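Local coordinates for 2-oxoglutarate-dependent dioxygenase tropC (Talaromyces stipitatus, PDB 6XJJ), which acts as a 2-oxoglutarate-dependent non-haem iron dioxygenase in the fungal biosynthesis of tropolones, at residues Val62-Arg67 with Ile200-Gly205; Tyr73-Leu78 with Ile272-Ile277; Gly145-Ala150 with Gly161-Pro166. All coordinates share one frame; numbering follows the deposited sequence.

Overall arrangement
From the N terminus, helix 56-72 supplies the first half of interaction 1, and strand 75-79 follows at once with the first half of interaction 2. Interaction 3 then closes the loop between strand 139-144 and helix 171-204. That helix closes interaction 1 at its C-terminal end, which joins it to helix 56-72. Residues 272-277 close interaction 2 last, tying strand 75-79 of the large sheet to the end of strand 270-273 of the small one. Interactions 1 and 2 therefore cross, and interaction 3 falls within both of their loops. Interactions 1 and 2 touch where V66 packs on F76. Interaction 3 lies across the chain's centre, about 31 Å from interaction 2, centre to centre.

Interaction 1 of 3, residues Val62-Arg67 with Ile200-Gly205; sequences VVEEVR and IHKAFG
R67 and K202 carry this contact between helix 56-72 and the C-terminal end of helix 171-204. The axes of 62-67 and 200-204 come within 10.9 Å and cross at -77°, so side chains do the bridging. The closer-packed part lies at the R67 guanidinium. CB of K202 sits over one of its faces, 3.8 Å from R67 CZ. CB of A203 meets its edge in the plane, 3.6 Å from R67 NH2. The arginine chain starts with CG between the backbone N and the carbonyl carbon (chi1 79°), heads for the other helix and bends at its third torsion. R67 NE is hydrogen-bonded to the hydroxyl of Y296, which also packs on A203 and meets the F204 ring edge-to-face. V63, which is buried, meets the lysine chain, its CG1 3.9 Å from K202 CD.

The looser side is the charged rim. K202 bends at both its third and fourth torsions, which folds its end back toward E64. The ion pair between the two is long, and the place of E64 OE2 is less sure, so that pair is doubtful. Within its own helix, E64 also pairs with R67: NH1 reaches OE1 at 3.3 Å, a weak bond. One acid thus lies near two bases, an arrangement that would probably offset their like charges. Here E64, R67 and K202 are partly exposed. The arrangement is a surface salt-bridge network of E64, R67 and K202 between two helices that cross steeply.

Interaction 2 of 3, residues Tyr73-Leu78 with Ile272-Ile277; sequences YGFFNL and IPVPVI
Residues 73-78 and 272-277 run in nearly the same direction, their end-to-end lines 16° apart, closing from 9.5 Å between the CA atoms of Y73 and I272 to 7.3 Å between those of N77 and I277. The backbones are not paired as strands, and side chains fill the gap. At one end, the I272 side chain crosses that of Y73 at about a right angle. Its tip CD1 lies 3.9 Å from Y73 CD1. Y73 OH is hydrogen-bonded to E39. In the middle, F75 CD2 meets V274 CG2 at 4.0 Å. The other branch of V274, CG1, approaches N77 ND2 at 4.1 Å.

N77 fills the remaining end. Its CG stands anti to the carbonyl carbon (chi1 -78°), which directs the amide at 275-277. CG1 of I277 lies 3.8 Å from N77 CG and nearly as close to OD1 and ND2. The segments are held by van der Waals packing, apolar at Y73 and F75. The N77 amide makes no hydrogen bond to 272-277.

F75 lies beside the His-Asp-His iron site (H243, D245, H302) of the double-stranded beta-helix core known for this dioxygenase family. Its ring meets that of H302 edge-to-face, and its side chain comes within about 6 Å of the iron. Strand 75-79 lies between strand 43-45, parallel to it, and strand 281-285, antiparallel to it. Residues 272-277 leave strand 270-273 of the smaller sheet, where V263 of strand 261-265 touches both F75 and V274.

Interaction 3 of 3, residues Gly145-Ala150 with Gly161-Pro166; sequences GAEIPA and GPNLWP
The side-chain nitrogen ND2 of N163 donates to two acceptors of residues 145-150. One is G145 O, 3.0 Å from ND2, with an N-H...O angle of 159°. The other is E147 OE1, which is modelled very short from ND2, so its exact length is doubtful. Both acceptors lie close to the plane of the amide. The other end of the same group, OD1, accepts from G145 N at 2.8 Å, in the carbonyl plane and on a lone pair. N163 thus pairs with the N-H and the C=O of a single glycine, and this fixes the rotation of its amide. R120 adds weak bonds to N163 OD1, G161 O and A146 O.

E147 comes in from beside this pair. Its chain leaves with CG anti to the backbone N (chi1 -166°) and bends at the next bond, which turns the carboxylate back to N163. ND2 meets OE1 from above the carboxylate plane. The second oxygen, OE2, takes a weak bond from N163 N at 3.4 Å and makes a long, weak ion pair with R175. OE1 also lies at the edge of the W165 ring, 3.8 Å from NE1, a contact and not a hydrogen bond.

Nearby, the P162 ring lies against the I148 carbonyl O. I148 N makes a weak bond to G161 O. With no regular strand pairing, the loop between strand 139-144 and helix 171-204 is closed mainly by the N163 side chain, bonded to the backbone of G145. The donors round the E147 carboxylate are consistent with a charged acid, and one buried asparagine stands in for a backbone partner.

Interaction 1 of 3, residues Val62-Arg67 with Ile200-Gly205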
loop_
_atom_site.group_PDB
_atom_site.type_symbol
_atom_site.label_atom_id
_atom_site.label_comp_id
_atom_site.label_asym_id
_atom_site.label_seq_id
_atom_site.Cartn_x
_atom_site.Cartn_y
_atom_site.Cartn_z
ATOM N N VAL A 62 -14.773 -14.450 -8.116
ATOM C CA VAL A 62 -13.802 -13.556 -7.489
ATOM C C VAL A 62 -12.773 -13.089 -8.513
ATOM O O VAL A 62 -12.438 -11.901 -8.579
ATOM C CB VAL A 62 -13.143 -14.252 -6.281
ATOM C CG1 VAL A 62 -12.011 -13.413 -5.716
ATOM C CG2 VAL A 62 -14.174 -14.494 -5.191
ATOM N N VAL A 63 -12.268 -14.009 -9.339
ATOM C CA VAL A 63 -11.306 -13.643 -10.376
ATOM C C VAL A 63 -11.918 -12.633 -11.342
ATOM O O VAL A 63 -11.259 -11.673 -11.760
ATOM C CB VAL A 63 -10.821 -14.907 -11.110
ATOM C CG1 VAL A 63 -9.908 -14.553 -12.277
ATOM C CG2 VAL A 63 -10.104 -15.806 -10.148
ATOM N N GLU A 64 -13.182 -12.838 -11.722
ATOM C CA GLU A 64 -13.860 -11.898 -12.615
ATOM C C GLU A 64 -13.929 -10.497 -12.016
ATOM O O GLU A 64 -13.545 -9.517 -12.663
ATOM C CB GLU A 64 -15.266 -12.398 -12.940
ATOM C CG GLU A 64 -15.334 -13.599 -13.870
ATOM C CD GLU A 64 -14.723 -13.325 -15.230
ATOM O OE1 GLU A 64 -14.787 -12.169 -15.702
ATOM O OE2 GLU A 64 -14.223 -14.272 -15.860
ATOM N N GLU A 65 -14.435 -10.380 -10.788
ATOM C CA GLU A 65 -14.594 -9.063 -10.177
ATOM C C GLU A 65 -13.251 -8.353 -10.012
ATOM O O GLU A 65 -13.165 -7.133 -10.194
ATOM C CB GLU A 65 -15.321 -9.206 -8.839
ATOM C CG GLU A 65 -16.787 -9.592 -8.996
ATOM C CD GLU A 65 -17.462 -9.888 -7.674
ATOM O OE1 GLU A 65 -16.767 -9.920 -6.636
ATOM O OE2 GLU A 65 -18.689 -10.113 -7.666
ATOM N N VAL A 66 -12.189 -9.096 -9.691
ATOM C CA VAL A 66 -10.879 -8.477 -9.483
ATOM C C VAL A 66 -10.283 -8.015 -10.807
ATOM O O VAL A 66 -10.013 -6.822 -10.999
ATOM C CB VAL A 66 -9.935 -9.450 -8.755
ATOM C CG1 VAL A 66 -8.533 -8.863 -8.652
ATOM C CG2 VAL A 66 -10.478 -9.769 -7.372
ATOM N N ARG A 67 -10.047 -8.957 -11.731
ATOM C CA ARG A 67 -9.468 -8.614 -13.028
ATOM C C ARG A 67 -10.179 -7.407 -13.621
ATOM O O ARG A 67 -9.551 -6.553 -14.259
ATOM C CB ARG A 67 -9.585 -9.802 -13.998
ATOM C CG ARG A 67 -10.991 -9.910 -14.574
ATOM C CD ARG A 67 -11.368 -11.160 -15.367
ATOM N NE ARG A 67 -10.557 -11.417 -16.549
ATOM C CZ ARG A 67 -10.906 -12.267 -17.512
ATOM N NH1 ARG A 67 -12.084 -12.871 -17.470
ATOM N NH2 ARG A 67 -10.113 -12.466 -18.553
ATOM N N ILE A 200 -4.974 -13.246 -15.493
ATOM C CA ILE A 200 -4.114 -13.280 -16.672
ATOM C C ILE A 200 -4.342 -14.567 -17.459
ATOM O O ILE A 200 -4.494 -14.544 -18.686
ATOM C CB ILE A 200 -2.638 -13.116 -16.263
ATOM C CG1 ILE A 200 -2.407 -11.737 -15.630
ATOM C CG2 ILE A 200 -1.713 -13.338 -17.441
ATOM C CD1 ILE A 200 -2.717 -10.561 -16.543
ATOM N N HIS A 201 -4.357 -15.711 -16.766
ATOM C CA HIS A 201 -4.680 -16.976 -17.418
ATOM C C HIS A 201 -5.952 -16.865 -18.248
ATOM O O HIS A 201 -5.983 -17.269 -19.415
ATOM C CB HIS A 201 -4.840 -18.080 -16.374
ATOM C CG HIS A 201 -5.352 -19.364 -16.945
ATOM N ND1 HIS A 201 -4.598 -20.154 -17.784
ATOM C CD2 HIS A 201 -6.568 -19.957 -16.861
ATOM C CE1 HIS A 201 -5.311 -21.199 -18.161
ATOM N NE2 HIS A 201 -6.512 -21.100 -17.620
ATOM N N LYS A 202 -7.020 -16.328 -17.650
ATOM C CA LYS A 202 -8.288 -16.222 -18.362
ATOM C C LYS A 202 -8.187 -15.251 -19.527
ATOM O O LYS A 202 -8.790 -15.477 -20.582
ATOM C CB LYS A 202 -9.396 -15.789 -17.403
ATOM C CG LYS A 202 -9.824 -16.862 -16.420
ATOM C CD LYS A 202 -10.950 -16.385 -15.517
ATOM C CE LYS A 202 -12.260 -16.224 -16.255
ATOM N NZ LYS A 202 -12.801 -17.493 -16.797
ATOM N N ALA A 203 -7.423 -14.170 -19.362
ATOM C CA ALA A 203 -7.355 -13.146 -20.399
ATOM C C ALA A 203 -6.500 -13.598 -21.574
ATOM O O ALA A 203 -6.941 -13.535 -22.727
ATOM C CB ALA A 203 -6.810 -11.834 -19.829
ATOM N N PHE A 204 -5.282 -14.073 -21.306
ATOM C CA PHE A 204 -4.306 -14.281 -22.364
ATOM C C PHE A 204 -3.768 -15.703 -22.422
ATOM O O PHE A 204 -2.922 -15.989 -23.278
ATOM C CB PHE A 204 -3.133 -13.306 -22.205
ATOM C CG PHE A 204 -3.555 -11.875 -22.018
ATOM C CD1 PHE A 204 -4.158 -11.169 -23.044
ATOM C CD2 PHE A 204 -3.298 -11.221 -20.825
ATOM C CE1 PHE A 204 -4.539 -9.848 -22.865
ATOM C CE2 PHE A 204 -3.667 -9.900 -20.646
ATOM C CZ PHE A 204 -4.287 -9.213 -21.663
ATOM N N GLY A 205 -4.208 -16.592 -21.532
ATOM C CA GLY A 205 -3.890 -18.001 -21.641
ATOM C C GLY A 205 -2.595 -18.448 -21.001
ATOM O O GLY A 205 -2.178 -19.593 -21.227
#

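Interaction 2 of 3, residues Tyr73-Leu78 with Ile272-Ile277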
loop_
_atom_site.group_PDB
_atom_site.type_symbol
_atom_site.label_atom_id
_atom_site.label_comp_id
_atom_site.label_asym_id
_atom_site.label_seq_id
_atom_site.Cartn_x
_atom_site.Cartn_y
_atom_site.Cartn_z
ATOM N N TYR A 73 -10.650 0.478 -13.247
ATOM C CA TYR A 73 -10.298 1.557 -12.336
ATOM C C TYR A 73 -8.875 1.475 -11.805
ATOM O O TYR A 73 -8.369 2.475 -11.290
ATOM C CB TYR A 73 -11.253 1.583 -11.131
ATOM C CG TYR A 73 -12.720 1.664 -11.499
ATOM C CD1 TYR A 73 -13.332 2.880 -11.776
ATOM C CD2 TYR A 73 -13.499 0.515 -11.553
ATOM C CE1 TYR A 73 -14.676 2.945 -12.110
ATOM C CE2 TYR A 73 -14.834 0.570 -11.882
ATOM C CZ TYR A 73 -15.420 1.786 -12.159
ATOM O OH TYR A 73 -16.756 1.834 -12.486
ATOM N N GLY A 74 -8.221 0.322 -11.899
ATOM C CA GLY A 74 -6.968 0.153 -11.194
ATOM C C GLY A 74 -7.096 0.131 -9.688
ATOM O O GLY A 74 -6.085 -0.041 -9.004
ATOM N N PHE A 75 -8.300 0.331 -9.147
ATOM C CA PHE A 75 -8.552 0.191 -7.724
ATOM C C PHE A 75 -9.756 -0.705 -7.489
ATOM O O PHE A 75 -10.660 -0.789 -8.324
ATOM C CB PHE A 75 -8.887 1.486 -6.959
ATOM C CG PHE A 75 -7.743 2.442 -6.738
ATOM C CD1 PHE A 75 -6.679 2.576 -7.614
ATOM C CD2 PHE A 75 -7.661 3.076 -5.502
ATOM C CE1 PHE A 75 -5.634 3.468 -7.327
ATOM C CE2 PHE A 75 -6.625 3.919 -5.198
ATOM C CZ PHE A 75 -5.604 4.114 -6.105
ATOM N N PHE A 76 -9.758 -1.354 -6.323
ATOM C CA PHE A 76 -10.977 -1.789 -5.658
ATOM C C PHE A 76 -10.796 -1.768 -4.144
ATOM O O PHE A 76 -9.682 -1.667 -3.623
ATOM C CB PHE A 76 -11.484 -3.210 -5.972
ATOM C CG PHE A 76 -10.425 -4.293 -6.062
ATOM C CD1 PHE A 76 -9.068 -4.038 -6.146
ATOM C CD2 PHE A 76 -10.795 -5.572 -5.651
ATOM C CE1 PHE A 76 -8.148 -5.071 -6.157
ATOM C CE2 PHE A 76 -9.870 -6.599 -5.598
ATOM C CZ PHE A 76 -8.544 -6.335 -5.833
ATOM N N ASN A 77 -11.932 -1.875 -3.446
ATOM C CA ASN A 77 -11.983 -2.284 -2.047
ATOM C C ASN A 77 -12.095 -3.797 -1.936
ATOM O O ASN A 77 -12.864 -4.434 -2.665
ATOM C CB ASN A 77 -13.170 -1.642 -1.329
ATOM C CG ASN A 77 -12.919 -0.202 -0.950
ATOM O OD1 ASN A 77 -12.244 0.082 0.041
ATOM N ND2 ASN A 77 -13.464 0.716 -1.730
ATOM N N LEU A 78 -11.340 -4.362 -0.997
ATOM C CA LEU A 78 -11.254 -5.801 -0.798
ATOM C C LEU A 78 -11.821 -6.160 0.567
ATOM O O LEU A 78 -11.411 -5.583 1.579
ATOM C CB LEU A 78 -9.803 -6.274 -0.895
ATOM C CG LEU A 78 -9.537 -7.784 -0.861
ATOM C CD1 LEU A 78 -8.256 -8.092 -1.615
ATOM C CD2 LEU A 78 -9.441 -8.320 0.558
ATOM N N ILE A 272 -12.570 10.111 -8.689
ATOM C CA ILE A 272 -13.588 9.346 -7.967
ATOM C C ILE A 272 -13.139 9.244 -6.516
ATOM O O ILE A 272 -11.953 8.983 -6.267
ATOM C CB ILE A 272 -13.783 7.931 -8.530
ATOM C CG1 ILE A 272 -13.986 7.947 -10.038
ATOM C CG2 ILE A 272 -15.026 7.312 -7.896
ATOM C CD1 ILE A 272 -13.909 6.556 -10.651
ATOM N N PRO A 273 -14.018 9.405 -5.534
ATOM C CA PRO A 273 -13.615 9.117 -4.159
ATOM C C PRO A 273 -13.523 7.621 -3.930
ATOM O O PRO A 273 -14.208 6.816 -4.566
ATOM C CB PRO A 273 -14.735 9.742 -3.320
ATOM C CG PRO A 273 -15.920 9.668 -4.187
ATOM C CD PRO A 273 -15.421 9.854 -5.601
ATOM N N VAL A 274 -12.627 7.246 -3.018
ATOM C CA VAL A 274 -12.531 5.875 -2.542
ATOM C C VAL A 274 -13.215 5.822 -1.175
ATOM O O VAL A 274 -12.656 6.347 -0.199
ATOM C CB VAL A 274 -11.077 5.400 -2.451
ATOM C CG1 VAL A 274 -11.025 3.980 -1.913
ATOM C CG2 VAL A 274 -10.420 5.468 -3.812
ATOM N N PRO A 275 -14.396 5.217 -1.061
ATOM C CA PRO A 275 -15.091 5.232 0.230
ATOM C C PRO A 275 -14.389 4.359 1.258
ATOM O O PRO A 275 -13.839 3.301 0.935
ATOM C CB PRO A 275 -16.479 4.686 -0.114
ATOM C CG PRO A 275 -16.239 3.793 -1.284
ATOM C CD PRO A 275 -15.111 4.404 -2.063
ATOM N N VAL A 276 -14.403 4.823 2.509
ATOM C CA VAL A 276 -13.935 4.016 3.630
ATOM C C VAL A 276 -14.963 2.922 3.882
ATOM O O VAL A 276 -16.038 3.181 4.434
ATOM C CB VAL A 276 -13.706 4.869 4.892
ATOM C CG1 VAL A 276 -13.373 3.992 6.083
ATOM C CG2 VAL A 276 -12.571 5.828 4.668
ATOM N N ILE A 277 -14.646 1.696 3.465
ATOM C CA ILE A 277 -15.523 0.549 3.668
ATOM C C ILE A 277 -15.122 -0.172 4.948
ATOM O O ILE A 277 -13.939 -0.268 5.296
ATOM C CB ILE A 277 -15.486 -0.405 2.455
ATOM C CG1 ILE A 277 -15.962 0.312 1.186
ATOM C CG2 ILE A 277 -16.317 -1.646 2.732
ATOM C CD1 ILE A 277 -17.381 0.856 1.274
#

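Interaction 3 of 3, residues Gly145-Ala150 with Gly161-Pro166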
loop_
_atom_site.group_PDB
_atom_site.type_symbol
_atom_site.label_atom_id
_atom_site.label_comp_id
_atom_site.label_asym_id
_atom_site.label_seq_id
_atom_site.Cartn_x
_atom_site.Cartn_y
_atom_site.Cartn_z
ATOM N N GLY A 145 10.624 -2.085 5.895
ATOM C CA GLY A 145 10.713 -3.090 4.856
ATOM C C GLY A 145 10.984 -4.438 5.489
ATOM O O GLY A 145 10.844 -4.575 6.708
ATOM N N ALA A 146 11.349 -5.443 4.695
ATOM C CA ALA A 146 11.695 -6.736 5.272
ATOM C C ALA A 146 12.966 -6.596 6.096
ATOM O O ALA A 146 13.893 -5.876 5.715
ATOM C CB ALA A 146 11.880 -7.792 4.179
ATOM N N GLU A 147 13.010 -7.280 7.238
ATOM C CA GLU A 147 14.138 -7.137 8.147
ATOM C C GLU A 147 15.329 -7.907 7.592
ATOM O O GLU A 147 15.217 -9.095 7.278
ATOM C CB GLU A 147 13.800 -7.659 9.542
ATOM C CG GLU A 147 14.809 -7.225 10.592
ATOM C CD GLU A 147 14.611 -5.777 10.994
ATOM O OE1 GLU A 147 13.478 -5.275 10.832
ATOM O OE2 GLU A 147 15.581 -5.128 11.440
ATOM N N ILE A 148 16.471 -7.237 7.493
ATOM C CA ILE A 148 17.699 -7.833 6.967
ATOM C C ILE A 148 18.843 -7.396 7.871
ATOM O O ILE A 148 19.011 -6.189 8.101
ATOM C CB ILE A 148 17.954 -7.412 5.510
ATOM C CG1 ILE A 148 16.860 -7.955 4.586
ATOM C CG2 ILE A 148 19.340 -7.858 5.043
ATOM C CD1 ILE A 148 16.808 -9.472 4.492
ATOM N N PRO A 149 19.652 -8.316 8.402
ATOM C CA PRO A 149 20.735 -7.893 9.293
ATOM C C PRO A 149 21.696 -6.946 8.590
ATOM O O PRO A 149 21.878 -6.997 7.370
ATOM C CB PRO A 149 21.426 -9.206 9.665
ATOM C CG PRO A 149 20.400 -10.239 9.463
ATOM C CD PRO A 149 19.600 -9.785 8.288
ATOM N N ALA A 150 22.321 -6.076 9.386
ATOM C CA ALA A 150 23.251 -5.096 8.837
ATOM C C ALA A 150 24.337 -5.752 7.994
ATOM O O ALA A 150 24.756 -5.198 6.972
ATOM C CB ALA A 150 23.882 -4.284 9.969
ATOM N N GLY A 161 17.506 -3.844 3.676
ATOM C CA GLY A 161 18.381 -3.702 4.813
ATOM C C GLY A 161 17.591 -3.777 6.100
ATOM O O GLY A 161 16.438 -4.211 6.112
ATOM N N PRO A 162 18.193 -3.357 7.210
ATOM C CA PRO A 162 17.472 -3.368 8.486
ATOM C C PRO A 162 16.558 -2.165 8.661
ATOM O O PRO A 162 16.758 -1.101 8.070
ATOM C CB PRO A 162 18.599 -3.352 9.524
ATOM C CG PRO A 162 19.718 -2.704 8.859
ATOM C CD PRO A 162 19.612 -3.010 7.388
ATOM N N ASN A 163 15.535 -2.357 9.487
ATOM C CA ASN A 163 14.641 -1.271 9.848
ATOM C C ASN A 163 15.249 -0.422 10.959
ATOM O O ASN A 163 16.134 -0.862 11.695
ATOM C CB ASN A 163 13.289 -1.810 10.310
ATOM C CG ASN A 163 12.495 -2.428 9.183
ATOM O OD1 ASN A 163 12.027 -1.733 8.280
ATOM N ND2 ASN A 163 12.294 -3.733 9.255
ATOM N N LEU A 164 14.762 0.810 11.075
ATOM C CA LEU A 164 15.082 1.659 12.213
ATOM C C LEU A 164 13.878 1.718 13.138
ATOM O O LEU A 164 12.747 1.919 12.684
ATOM C CB LEU A 164 15.476 3.074 11.790
ATOM C CG LEU A 164 16.738 3.245 10.946
ATOM C CD1 LEU A 164 17.032 4.730 10.788
ATOM C CD2 LEU A 164 17.920 2.511 11.541
ATOM N N TRP A 165 14.128 1.558 14.433
ATOM C CA TRP A 165 13.045 1.465 15.387
ATOM C C TRP A 165 13.202 2.518 16.476
ATOM O O TRP A 165 14.322 2.784 16.924
ATOM C CB TRP A 165 12.997 0.074 16.030
ATOM C CG TRP A 165 12.727 -1.047 15.048
ATOM C CD1 TRP A 165 13.636 -1.927 14.544
ATOM C CD2 TRP A 165 11.473 -1.371 14.427
ATOM N NE1 TRP A 165 13.030 -2.794 13.670
ATOM C CE2 TRP A 165 11.701 -2.472 13.576
ATOM C CE3 TRP A 165 10.180 -0.841 14.513
ATOM C CZ2 TRP A 165 10.682 -3.055 12.816
ATOM C CZ3 TRP A 165 9.170 -1.421 13.758
ATOM C CH2 TRP A 165 9.427 -2.516 12.922
ATOM N N PRO A 166 12.105 3.125 16.928
ATOM C CA PRO A 166 12.220 4.200 17.921
ATOM C C PRO A 166 12.619 3.660 19.288
ATOM O O PRO A 166 11.973 2.761 19.833
ATOM C CB PRO A 166 10.815 4.812 17.942
ATOM C CG PRO A 166 9.919 3.699 17.536
ATOM C CD PRO A 166 10.701 2.872 16.553
#